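Local atomic coordinates of quinonprotein alcohol dehydrogenase-like protein (Bacteroides thetaiotaomicron VPI-5482, PDB entry 4R5O), a protein that is of unknown function but binds calcium ions and joins an immunoglobulin-like beta-sandwich domain to a seven-bladed beta-propeller. Residues T25-L30 / S91-S96; P72-L77 / S129-K134; I230-K235 / N305-E310. One frame throughout, in Å; residues are numbered along the deposited sequence.

Contact 1. Residues T25-L30 / S91-S96; sequences TESQVL and STSFSS
In the immunoglobulin-like beta-sandwich, Q28, V29 and L30 form an edge strand that runs parallel to F94, S95 and S96 of the long strand 86-97, the two axes 21° apart. This parallel pairing of a first strand with a last one recalls strands A' and G of many immunoglobulin-like domains. Q28 spans F94: its N donates to S93 O (2.9 Å, 170° at the hydrogen), and its O accepts from S95 N (3.0 Å). One step on, L30 N donates to S95 O (3.0 Å), and F94 CA and V29 CA add C-H...O contacts to the carbonyls opposite them. Ahead of the strand, two serines extend the pairing through hydroxyls, S27 OG meeting S93 OG at 2.9 Å. They come together because S93 holds OG between its backbone N and carbonyl carbon (chi1 58°), while S27 swings its own OG over to the carbonyl side. E26 O is gripped twice, by a weak bond from T92 OG1 and by Q28 NE2 at 3.0 Å; the bent Q28 chain folds back to reach it, and the amide arrives from above the carbonyl plane. The two faces of the strand pair differ. On one, V29 CG2 lies 3.7 Å from S95 OG, near the protein surface. On the other, Q28, L30 and F94 pack on L36 of strand 35-38, and the F94 ring turns away from the pair to meet Y67 edge-to-face, so that L30 CD1 reaches F94 CB (4.3 Å) and not the ring.

Contact 2. Residues P72-L77 / S129-K134; sequences PCRADL and SLNAGK
C73 and L130 bring their CA atoms to 4.4 Å without forming a sheet: R74 N bonds S129 O weakly, and the loop then leaves through a type I' turn from N131 to K134. The contact joins the start of a sandwich strand to the end of helix 126-129 and the propeller loop that follows it. S129 OG donates to P72 O (2.6 Å), nearly along the C=O axis, and itself receives N71 ND2. L130 covers the backbone, its CD2 3.7 Å from C73 C and its CD1 4.3 Å from P72 CB. R74 extends from CG to NE and sets its guanidinium edge against L130 O: NE, tilted 31° from the carbonyl plane, donates at 2.6 Å to this oxygen close to the guanidinium plane, and NH2 adds weak bonds to L130 O and N131 OD1. The N131 amide also bonds Y127 O and L175 O through ND2 and Y177 N through OD1. Y176 meets R74 in a cation-pi contact. Replacing R74 by an alanine would probably leave L130 O without its main donor and Y176 without its cation. This part of the domain junction thus rests mostly on side-chain donors to backbone carbonyls, with no acidic group across it pairing with R74.

Contact 3. Residues I230-K235 / N305-E310; sequences IIYNGK and NDFTLE
Y232 and F307 lay their rings side by side where two neighbouring propeller blades meet at their hairpin turns. The planes are only 16° from parallel, but the rings are slid apart until they barely overlap, with centroids 5.6 Å distant and Y232 CD2 3.6 Å from F307 CE1. The side chains run past each other in opposite directions, Y232 with CG opposite its backbone N (chi1 -174°), F307 with CG opposite its carbonyl carbon (chi1 -81°). The F307 ring rests against the type I' turn from Y232 to K235. Y232 O lies at the edge of this ring, in its plane, 3.5 Å from F307 CZ. K235 crosses F307 at a slant, with CG 3.6 Å from F307 CZ; the bend at chi2 then takes the chain on to D252, a residue of a calcium-binding site. Y250 meets the F307 ring edge-to-face. The N305 amide stands nearly upright to the Y232 ring, its OD1 3.1 Å from Y232 OH. N233 and N305 cross obliquely on the exposed side, N233 OD1 lying 3.8 Å from N305 CB. D306 shapes the loop that carries F307: its OD1 closes an Asx turn to T308 N (3.2 Å) and accepts from T308 OG1 (2.7 Å) on the same face of the carboxylate. The two segments thus meet by packing, while the Y232 hydroxyl ties its turn to the neighbouring blade through I303 O and N287 ND2, and K235 NZ is turned back to D252 of its own blade.

How the contacts relate
Contacts 1 and 2 lie with their centres about 12 Å apart and share one sheet: strands 74-83 and 86-97 are neighbours in it, probably bonded through A75 N to F94 O and L77 N to T92 O. Contact 1 is a partly buried pairing at the sheet edge, regular and backbone-led. Contact 2, more buried, takes the adjoining strand out to the propeller and relies on side-chain donors to carbonyls. Contact 3 is on the other side of the chain's centre, its centre about 50 Å from that of contact 1 and about 43 Å from that of contact 2. It lies at the surface between blades, where its two segments meet by ring and chain packing.

Contact 1. Residues T25-L30 / S91-S96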
ATOM      1  N   THR A  25      17.484  29.037   8.867  1.00 63.42           N
ATOM      2  CA  THR A  25      16.495  30.074   8.569  1.00 63.84           C
ATOM      3  C   THR A  25      15.575  29.610   7.426  1.00 68.97           C
ATOM      4  O   THR A  25      14.580  30.282   7.130  1.00 69.30           O
ATOM      5  CB  THR A  25      17.217  31.396   8.230  1.00 72.67           C
ATOM      6  OG1 THR A  25      16.235  32.377   7.920  1.00 77.14           O
ATOM      7  CG2 THR A  25      18.249  31.266   7.078  1.00 69.17           C
ATOM      8  N   GLU A  26      15.896  28.451   6.816  1.00 65.33           N
ATOM      9  CA  GLU A  26      15.113  27.857   5.738  1.00 64.72           C
ATOM     10  C   GLU A  26      14.986  26.338   5.927  1.00 67.23           C
ATOM     11  O   GLU A  26      15.812  25.726   6.601  1.00 67.03           O
ATOM     12  CB  GLU A  26      15.721  28.176   4.361  1.00 67.12           C
ATOM     13  CG  GLU A  26      17.134  27.668   4.112  1.00 81.02           C
ATOM     14  CD  GLU A  26      17.624  27.781   2.677  1.00109.45           C
ATOM     15  OE1 GLU A  26      17.069  28.599   1.906  1.00114.65           O
ATOM     16  OE2 GLU A  26      18.567  27.037   2.322  1.00100.13           O
ATOM     17  N   SER A  27      13.948  25.745   5.320  1.00 62.91           N
ATOM     18  CA  SER A  27      13.667  24.320   5.384  1.00 61.59           C
ATOM     19  C   SER A  27      14.831  23.531   4.770  1.00 64.15           C
ATOM     20  O   SER A  27      15.342  23.889   3.716  1.00 64.95           O
ATOM     21  CB  SER A  27      12.350  24.008   4.680  1.00 64.58           C
ATOM     22  OG  SER A  27      12.019  22.630   4.774  1.00 74.06           O
ATOM     23  N   GLN A  28      15.274  22.489   5.476  1.00 59.49           N
ATOM     24  CA  GLN A  28      16.417  21.642   5.116  1.00 59.08           C
ATOM     25  C   GLN A  28      16.010  20.410   4.322  1.00 61.45           C
ATOM     26  O   GLN A  28      15.044  19.724   4.673  1.00 60.82           O
ATOM     27  CB  GLN A  28      17.151  21.173   6.389  1.00 60.40           C
ATOM     28  CG  GLN A  28      17.677  22.294   7.298  1.00 68.21           C
ATOM     29  CD  GLN A  28      18.764  23.099   6.630  1.00 78.69           C
ATOM     30  OE1 GLN A  28      19.842  22.593   6.275  1.00 79.83           O
ATOM     31  NE2 GLN A  28      18.498  24.370   6.448  1.00 53.39           N
ATOM     32  N   VAL A  29      16.767  20.120   3.256  1.00 56.20           N
ATOM     33  CA  VAL A  29      16.554  18.924   2.453  1.00 54.38           C
ATOM     34  C   VAL A  29      17.904  18.173   2.458  1.00 58.56           C
ATOM     35  O   VAL A  29      18.948  18.745   2.121  1.00 60.29           O
ATOM     36  CB  VAL A  29      15.976  19.190   1.031  1.00 56.60           C
ATOM     37  CG1 VAL A  29      15.788  17.889   0.275  1.00 56.20           C
ATOM     38  CG2 VAL A  29      14.647  19.926   1.097  1.00 54.75           C
ATOM     39  N   LEU A  30      17.875  16.919   2.921  1.00 52.68           N
ATOM     40  CA  LEU A  30      19.049  16.042   3.037  1.00 51.70           C
ATOM     41  C   LEU A  30      18.912  14.795   2.178  1.00 54.48           C
ATOM     42  O   LEU A  30      17.798  14.368   1.902  1.00 52.57           O
ATOM     43  CB  LEU A  30      19.276  15.597   4.509  1.00 50.78           C
ATOM     44  CG  LEU A  30      19.532  16.697   5.529  1.00 54.33           C
ATOM     45  CD1 LEU A  30      18.245  16.993   6.379  1.00 52.37           C
ATOM     46  CD2 LEU A  30      20.734  16.343   6.391  1.00 54.66           C
ATOM     47  N   SER A  91      12.178  27.813  14.970  1.00 51.06           N
ATOM     48  CA  SER A  91      11.586  26.681  14.271  1.00 50.39           C
ATOM     49  C   SER A  91      12.034  26.622  12.812  1.00 53.45           C
ATOM     50  O   SER A  91      12.332  27.646  12.179  1.00 52.55           O
ATOM     51  CB  SER A  91      10.065  26.742  14.340  1.00 52.74           C
ATOM     52  OG  SER A  91       9.651  26.657  15.694  1.00 65.82           O
ATOM     53  N   THR A  92      12.114  25.393  12.307  1.00 49.28           N
ATOM     54  CA  THR A  92      12.431  25.088  10.918  1.00 49.63           C
ATOM     55  C   THR A  92      11.780  23.731  10.625  1.00 52.56           C
ATOM     56  O   THR A  92      11.003  23.223  11.438  1.00 51.04           O
ATOM     57  CB  THR A  92      13.964  25.145  10.611  1.00 57.87           C
ATOM     58  OG1 THR A  92      14.138  25.082   9.196  1.00 58.62           O
ATOM     59  CG2 THR A  92      14.783  24.028  11.312  1.00 52.63           C
ATOM     60  N   SER A  93      12.071  23.173   9.456  1.00 49.02           N
ATOM     61  CA  SER A  93      11.588  21.863   9.066  1.00 48.54           C
ATOM     62  C   SER A  93      12.668  21.178   8.246  1.00 53.21           C
ATOM     63  O   SER A  93      13.589  21.839   7.756  1.00 53.53           O
ATOM     64  CB  SER A  93      10.266  21.964   8.315  1.00 51.09           C
ATOM     65  OG  SER A  93      10.394  22.781   7.167  1.00 65.61           O
ATOM     66  N   PHE A  94      12.621  19.847   8.191  1.00 49.65           N
ATOM     67  CA  PHE A  94      13.578  19.073   7.412  1.00 48.82           C
ATOM     68  C   PHE A  94      12.860  17.910   6.749  1.00 51.59           C
ATOM     69  O   PHE A  94      11.773  17.506   7.180  1.00 49.72           O
ATOM     70  CB  PHE A  94      14.767  18.592   8.248  1.00 50.44           C
ATOM     71  CG  PHE A  94      14.497  17.592   9.339  1.00 50.51           C
ATOM     72  CD1 PHE A  94      14.205  18.010  10.624  1.00 52.36           C
ATOM     73  CD2 PHE A  94      14.638  16.238   9.107  1.00 51.67           C
ATOM     74  CE1 PHE A  94      14.045  17.087  11.652  1.00 52.37           C
ATOM     75  CE2 PHE A  94      14.457  15.320  10.130  1.00 54.02           C
ATOM     76  CZ  PHE A  94      14.177  15.752  11.398  1.00 51.53           C
ATOM     77  N   SER A  95      13.444  17.434   5.648  1.00 48.23           N
ATOM     78  CA  SER A  95      12.925  16.332   4.849  1.00 46.73           C
ATOM     79  C   SER A  95      14.050  15.680   4.098  1.00 50.98           C
ATOM     80  O   SER A  95      15.100  16.280   3.924  1.00 51.95           O
ATOM     81  CB  SER A  95      11.840  16.821   3.886  1.00 48.34           C
ATOM     82  OG  SER A  95      12.360  17.776   2.975  1.00 55.80           O
ATOM     83  N   SER A  96      13.831  14.448   3.660  1.00 48.71           N
ATOM     84  CA  SER A  96      14.769  13.658   2.865  1.00 49.27           C
ATOM     85  C   SER A  96      14.530  13.884   1.379  1.00 54.11           C
ATOM     86  O   SER A  96      13.385  14.063   0.972  1.00 54.96           O
ATOM     87  CB  SER A  96      14.628  12.171   3.202  1.00 49.81           C
ATOM     88  OG  SER A  96      13.286  11.734   3.050  1.00 49.21           O
TER

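Contact 2. Residues P72-L77 / S129-K134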
ATOM      1  N   PRO A  72      13.094   7.697   4.418  1.00 55.13           N
ATOM      2  CA  PRO A  72      12.302   8.807   3.863  1.00 53.97           C
ATOM      3  C   PRO A  72      11.496   9.468   4.973  1.00 55.48           C
ATOM      4  O   PRO A  72      10.829   8.753   5.722  1.00 54.64           O
ATOM      5  CB  PRO A  72      11.406   8.120   2.822  1.00 54.95           C
ATOM      6  CG  PRO A  72      12.119   6.891   2.468  1.00 60.26           C
ATOM      7  CD  PRO A  72      12.755   6.432   3.742  1.00 56.53           C
ATOM      8  N   CYS A  73      11.630  10.798   5.147  1.00 50.51           N
ATOM      9  CA  CYS A  73      10.953  11.509   6.230  1.00 49.75           C
ATOM     10  C   CYS A  73      10.696  12.958   5.858  1.00 50.85           C
ATOM     11  O   CYS A  73      11.216  13.460   4.881  1.00 50.95           O
ATOM     12  CB  CYS A  73      11.776  11.433   7.518  1.00 51.82           C
ATOM     13  SG  CYS A  73      13.381  12.300   7.451  1.00 57.24           S
ATOM     14  N   ARG A  74       9.883  13.612   6.684  1.00 45.76           N
ATOM     15  CA  ARG A  74       9.516  15.017   6.708  1.00 44.71           C
ATOM     16  C   ARG A  74       9.180  15.294   8.156  1.00 51.25           C
ATOM     17  O   ARG A  74       8.535  14.455   8.785  1.00 52.95           O
ATOM     18  CB  ARG A  74       8.399  15.413   5.703  1.00 38.99           C
ATOM     19  CG  ARG A  74       7.083  14.799   5.960  1.00 38.45           C
ATOM     20  CD  ARG A  74       5.952  15.510   5.273  1.00 50.48           C
ATOM     21  NE  ARG A  74       4.698  14.833   5.624  1.00 57.61           N
ATOM     22  CZ  ARG A  74       3.485  15.237   5.286  1.00 61.12           C
ATOM     23  NH1 ARG A  74       3.320  16.354   4.594  1.00 37.81           N
ATOM     24  NH2 ARG A  74       2.420  14.532   5.652  1.00 58.89           N
ATOM     25  N   ALA A  75       9.713  16.387   8.722  1.00 48.48           N
ATOM     26  CA  ALA A  75       9.518  16.722  10.127  1.00 48.34           C
ATOM     27  C   ALA A  75       9.644  18.217  10.378  1.00 54.38           C
ATOM     28  O   ALA A  75      10.341  18.914   9.649  1.00 54.13           O
ATOM     29  CB  ALA A  75      10.535  15.982  10.989  1.00 49.42           C
ATOM     30  N   ASP A  76       8.934  18.698  11.405  1.00 51.91           N
ATOM     31  CA  ASP A  76       8.993  20.052  11.932  1.00 51.69           C
ATOM     32  C   ASP A  76       9.984  20.028  13.067  1.00 55.53           C
ATOM     33  O   ASP A  76      10.015  19.055  13.826  1.00 57.22           O
ATOM     34  CB  ASP A  76       7.603  20.563  12.367  1.00 53.45           C
ATOM     35  CG  ASP A  76       6.654  20.925  11.241  1.00 69.69           C
ATOM     36  OD1 ASP A  76       7.020  21.790  10.408  1.00 71.44           O
ATOM     37  OD2 ASP A  76       5.489  20.459  11.272  1.00 78.36           O
ATOM     38  N   LEU A  77      10.839  21.039  13.161  1.00 50.12           N
ATOM     39  CA  LEU A  77      11.834  21.053  14.218  1.00 49.11           C
ATOM     40  C   LEU A  77      11.830  22.383  14.957  1.00 54.52           C
ATOM     41  O   LEU A  77      11.905  23.452  14.341  1.00 54.24           O
ATOM     42  CB  LEU A  77      13.225  20.774  13.634  1.00 48.82           C
ATOM     43  CG  LEU A  77      14.440  20.813  14.565  1.00 51.99           C
ATOM     44  CD1 LEU A  77      14.412  19.697  15.601  1.00 51.26           C
ATOM     45  CD2 LEU A  77      15.651  20.689  13.773  1.00 52.47           C
ATOM     46  N   SER A 129       7.422   7.882   9.498  1.00 44.26           N
ATOM     47  CA  SER A 129       8.493   8.882   9.362  1.00 43.62           C
ATOM     48  C   SER A 129       8.083  10.063   8.441  1.00 46.04           C
ATOM     49  O   SER A 129       8.549  11.177   8.691  1.00 50.30           O
ATOM     50  CB  SER A 129       9.802   8.259   8.861  1.00 46.66           C
ATOM     51  OG  SER A 129       9.718   7.516   7.661  1.00 50.92           O
ATOM     52  N   LEU A 130       7.199   9.862   7.470  1.00 37.88           N
ATOM     53  CA  LEU A 130       6.651  10.923   6.599  1.00 37.54           C
ATOM     54  C   LEU A 130       5.278  11.490   7.121  1.00 42.17           C
ATOM     55  O   LEU A 130       4.699  12.360   6.455  1.00 39.87           O
ATOM     56  CB  LEU A 130       6.433  10.388   5.158  1.00 37.02           C
ATOM     57  CG  LEU A 130       7.638  10.072   4.283  1.00 40.32           C
ATOM     58  CD1 LEU A 130       7.270   9.053   3.234  1.00 39.61           C
ATOM     59  CD2 LEU A 130       8.195  11.322   3.655  1.00 40.00           C
ATOM     60  N   ASN A 131       4.732  10.976   8.265  1.00 39.69           N
ATOM     61  CA  ASN A 131       3.418  11.448   8.722  1.00 40.46           C
ATOM     62  C   ASN A 131       3.369  11.640  10.227  1.00 46.74           C
ATOM     63  O   ASN A 131       2.324  11.424  10.849  1.00 47.41           O
ATOM     64  CB  ASN A 131       2.281  10.486   8.298  1.00 37.98           C
ATOM     65  CG  ASN A 131       2.022  10.558   6.824  1.00 52.11           C
ATOM     66  OD1 ASN A 131       1.350  11.481   6.341  1.00 48.76           O
ATOM     67  ND2 ASN A 131       2.665   9.676   6.065  1.00 36.18           N
ATOM     68  N   ALA A 132       4.468  12.127  10.789  1.00 42.82           N
ATOM     69  CA  ALA A 132       4.607  12.461  12.204  1.00 42.60           C
ATOM     70  C   ALA A 132       4.152  11.315  13.115  1.00 46.13           C
ATOM     71  O   ALA A 132       3.428  11.547  14.087  1.00 46.68           O
ATOM     72  CB  ALA A 132       3.804  13.729  12.523  1.00 43.01           C
ATOM     73  N   GLY A 133       4.594  10.106  12.812  1.00 42.49           N
ATOM     74  CA  GLY A 133       4.292   8.940  13.630  1.00 43.32           C
ATOM     75  C   GLY A 133       2.910   8.348  13.501  1.00 52.46           C
ATOM     76  O   GLY A 133       2.595   7.443  14.272  1.00 56.35           O
ATOM     77  N   LYS A 134       2.066   8.828  12.534  1.00 48.02           N
ATOM     78  CA  LYS A 134       0.727   8.288  12.301  1.00 46.47           C
ATOM     79  C   LYS A 134       0.800   6.817  11.980  1.00 53.59           C
ATOM     80  O   LYS A 134       1.763   6.355  11.350  1.00 54.93           O
ATOM     81  CB  LYS A 134      -0.030   9.016  11.163  1.00 47.04           C
ATOM     82  CG  LYS A 134      -0.619  10.373  11.486  1.00 50.23           C
ATOM     83  CD  LYS A 134      -1.530  10.841  10.318  1.00 59.84           C
ATOM     84  CE  LYS A 134      -1.959  12.289  10.456  1.00 72.98           C
ATOM     85  NZ  LYS A 134      -0.790  13.237  10.467  1.00 78.09           N
TER

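Contact 3. Residues I230-K235 / N305-E310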
ATOM      1  N   ILE A 230     -13.533  -5.509 -10.339  1.00 37.88           N
ATOM      2  CA  ILE A 230     -12.948  -4.732 -11.430  1.00 37.48           C
ATOM      3  C   ILE A 230     -14.060  -3.971 -12.119  1.00 45.34           C
ATOM      4  O   ILE A 230     -15.217  -4.404 -12.077  1.00 46.01           O
ATOM      5  CB  ILE A 230     -12.153  -5.634 -12.429  1.00 40.22           C
ATOM      6  CG1 ILE A 230     -11.121  -4.814 -13.255  1.00 39.43           C
ATOM      7  CG2 ILE A 230     -13.081  -6.508 -13.304  1.00 40.82           C
ATOM      8  CD1 ILE A 230     -10.134  -5.566 -14.090  1.00 32.68           C
ATOM      9  N   ILE A 231     -13.718  -2.824 -12.739  1.00 42.48           N
ATOM     10  CA  ILE A 231     -14.655  -2.066 -13.553  1.00 41.50           C
ATOM     11  C   ILE A 231     -14.414  -2.506 -14.987  1.00 44.59           C
ATOM     12  O   ILE A 231     -13.264  -2.516 -15.440  1.00 44.03           O
ATOM     13  CB  ILE A 231     -14.586  -0.523 -13.369  1.00 43.29           C
ATOM     14  CG1 ILE A 231     -14.613  -0.089 -11.895  1.00 41.70           C
ATOM     15  CG2 ILE A 231     -15.650   0.196 -14.202  1.00 43.57           C
ATOM     16  CD1 ILE A 231     -15.751  -0.528 -11.051  1.00 48.12           C
ATOM     17  N   TYR A 232     -15.485  -2.889 -15.687  1.00 39.61           N
ATOM     18  CA  TYR A 232     -15.385  -3.341 -17.062  1.00 39.29           C
ATOM     19  C   TYR A 232     -16.669  -3.057 -17.778  1.00 47.80           C
ATOM     20  O   TYR A 232     -17.726  -3.544 -17.355  1.00 47.02           O
ATOM     21  CB  TYR A 232     -15.057  -4.844 -17.091  1.00 39.12           C
ATOM     22  CG  TYR A 232     -14.788  -5.439 -18.454  1.00 40.02           C
ATOM     23  CD1 TYR A 232     -13.848  -4.867 -19.311  1.00 40.70           C
ATOM     24  CD2 TYR A 232     -15.328  -6.673 -18.813  1.00 41.80           C
ATOM     25  CE1 TYR A 232     -13.538  -5.441 -20.537  1.00 40.29           C
ATOM     26  CE2 TYR A 232     -14.997  -7.281 -20.023  1.00 43.59           C
ATOM     27  CZ  TYR A 232     -14.083  -6.667 -20.877  1.00 49.30           C
ATOM     28  OH  TYR A 232     -13.677  -7.263 -22.056  1.00 45.63           O
ATOM     29  N   ASN A 233     -16.580  -2.251 -18.866  1.00 46.71           N
ATOM     30  CA  ASN A 233     -17.700  -1.866 -19.728  1.00 47.84           C
ATOM     31  C   ASN A 233     -18.936  -1.447 -18.926  1.00 50.35           C
ATOM     32  O   ASN A 233     -20.023  -2.023 -19.111  1.00 50.69           O
ATOM     33  CB  ASN A 233     -18.084  -2.997 -20.683  1.00 53.81           C
ATOM     34  CG  ASN A 233     -17.363  -2.920 -21.991  1.00 85.20           C
ATOM     35  OD1 ASN A 233     -16.167  -3.241 -22.101  1.00 85.82           O
ATOM     36  ND2 ASN A 233     -18.083  -2.438 -22.999  1.00 73.55           N
ATOM     37  N   GLY A 234     -18.745  -0.454 -18.053  1.00 42.68           N
ATOM     38  CA  GLY A 234     -19.808   0.119 -17.245  1.00 41.09           C
ATOM     39  C   GLY A 234     -20.347  -0.763 -16.144  1.00 43.98           C
ATOM     40  O   GLY A 234     -21.338  -0.393 -15.500  1.00 45.24           O
ATOM     41  N   LYS A 235     -19.673  -1.908 -15.884  1.00 38.61           N
ATOM     42  CA  LYS A 235     -20.084  -2.864 -14.856  1.00 37.97           C
ATOM     43  C   LYS A 235     -19.008  -3.103 -13.815  1.00 43.78           C
ATOM     44  O   LYS A 235     -17.823  -2.950 -14.093  1.00 46.52           O
ATOM     45  CB  LYS A 235     -20.464  -4.238 -15.473  1.00 38.55           C
ATOM     46  CG  LYS A 235     -21.522  -4.233 -16.592  1.00 40.46           C
ATOM     47  CD  LYS A 235     -22.880  -3.733 -16.157  1.00 52.47           C
ATOM     48  CE  LYS A 235     -23.826  -3.683 -17.336  1.00 55.79           C
ATOM     49  NZ  LYS A 235     -25.205  -3.280 -16.934  1.00 54.77           N
ATOM     50  N   ASN A 305     -15.990  -7.694 -24.096  1.00 48.43           N
ATOM     51  CA  ASN A 305     -16.764  -6.453 -23.947  1.00 47.80           C
ATOM     52  C   ASN A 305     -18.284  -6.708 -23.901  1.00 50.63           C
ATOM     53  O   ASN A 305     -19.006  -5.985 -23.208  1.00 50.60           O
ATOM     54  CB  ASN A 305     -16.458  -5.479 -25.112  1.00 49.59           C
ATOM     55  CG  ASN A 305     -15.007  -5.005 -25.250  1.00 84.08           C
ATOM     56  OD1 ASN A 305     -14.077  -5.421 -24.517  1.00 70.09           O
ATOM     57  ND2 ASN A 305     -14.787  -4.108 -26.221  1.00 78.77           N
ATOM     58  N   ASP A 306     -18.766  -7.709 -24.635  1.00 46.41           N
ATOM     59  CA  ASP A 306     -20.201  -7.991 -24.678  1.00 47.07           C
ATOM     60  C   ASP A 306     -20.579  -9.033 -23.595  1.00 51.55           C
ATOM     61  O   ASP A 306     -21.717  -9.511 -23.554  1.00 51.78           O
ATOM     62  CB  ASP A 306     -20.620  -8.466 -26.086  1.00 49.54           C
ATOM     63  CG  ASP A 306     -19.970  -9.746 -26.602  1.00 61.84           C
ATOM     64  OD1 ASP A 306     -19.058 -10.290 -25.906  1.00 58.88           O
ATOM     65  OD2 ASP A 306     -20.386 -10.222 -27.687  1.00 72.95           O
ATOM     66  N   PHE A 307     -19.603  -9.370 -22.731  1.00 47.43           N
ATOM     67  CA  PHE A 307     -19.666 -10.267 -21.572  1.00 46.82           C
ATOM     68  C   PHE A 307     -19.933 -11.744 -22.020  1.00 50.19           C
ATOM     69  O   PHE A 307     -20.408 -12.579 -21.216  1.00 48.48           O
ATOM     70  CB  PHE A 307     -20.707  -9.780 -20.539  1.00 48.06           C
ATOM     71  CG  PHE A 307     -20.181  -8.675 -19.637  1.00 48.56           C
ATOM     72  CD1 PHE A 307     -19.431  -7.617 -20.158  1.00 51.84           C
ATOM     73  CD2 PHE A 307     -20.496  -8.652 -18.289  1.00 50.06           C
ATOM     74  CE1 PHE A 307     -18.933  -6.613 -19.330  1.00 52.64           C
ATOM     75  CE2 PHE A 307     -20.022  -7.624 -17.459  1.00 52.59           C
ATOM     76  CZ  PHE A 307     -19.235  -6.622 -17.982  1.00 50.69           C
ATOM     77  N   THR A 308     -19.499 -12.080 -23.265  1.00 46.52           N
ATOM     78  CA  THR A 308     -19.468 -13.464 -23.733  1.00 45.97           C
ATOM     79  C   THR A 308     -18.150 -14.034 -23.165  1.00 48.28           C
ATOM     80  O   THR A 308     -17.214 -13.284 -22.882  1.00 46.86           O
ATOM     81  CB  THR A 308     -19.640 -13.618 -25.261  1.00 50.29           C
ATOM     82  OG1 THR A 308     -18.599 -12.919 -25.937  1.00 48.16           O
ATOM     83  CG2 THR A 308     -20.989 -13.154 -25.758  1.00 45.99           C
ATOM     84  N   LEU A 309     -18.082 -15.347 -22.996  1.00 44.53           N
ATOM     85  CA  LEU A 309     -16.947 -15.994 -22.377  1.00 42.09           C
ATOM     86  C   LEU A 309     -16.231 -16.976 -23.278  1.00 48.35           C
ATOM     87  O   LEU A 309     -16.857 -17.828 -23.933  1.00 49.96           O
ATOM     88  CB  LEU A 309     -17.449 -16.774 -21.138  1.00 41.22           C
ATOM     89  CG  LEU A 309     -18.326 -16.016 -20.113  1.00 43.88           C
ATOM     90  CD1 LEU A 309     -18.814 -16.949 -19.016  1.00 42.68           C
ATOM     91  CD2 LEU A 309     -17.581 -14.812 -19.511  1.00 46.15           C
ATOM     92  N   GLU A 310     -14.898 -16.921 -23.218  1.00 44.99           N
ATOM     93  CA  GLU A 310     -13.963 -17.848 -23.869  1.00 45.16           C
ATOM     94  C   GLU A 310     -13.211 -18.524 -22.753  1.00 49.70           C
ATOM     95  O   GLU A 310     -12.746 -17.840 -21.844  1.00 49.57           O
ATOM     96  CB  GLU A 310     -13.049 -17.140 -24.890  1.00 46.46           C
ATOM     97  CG  GLU A 310     -12.081 -18.030 -25.652  1.00 53.86           C
ATOM     98  CD  GLU A 310     -11.322 -17.324 -26.762  1.00 80.88           C
ATOM     99  OE1 GLU A 310     -11.980 -16.664 -27.600  1.00 80.24           O
ATOM    100  OE2 GLU A 310     -10.078 -17.478 -26.827  1.00 77.80           O
TER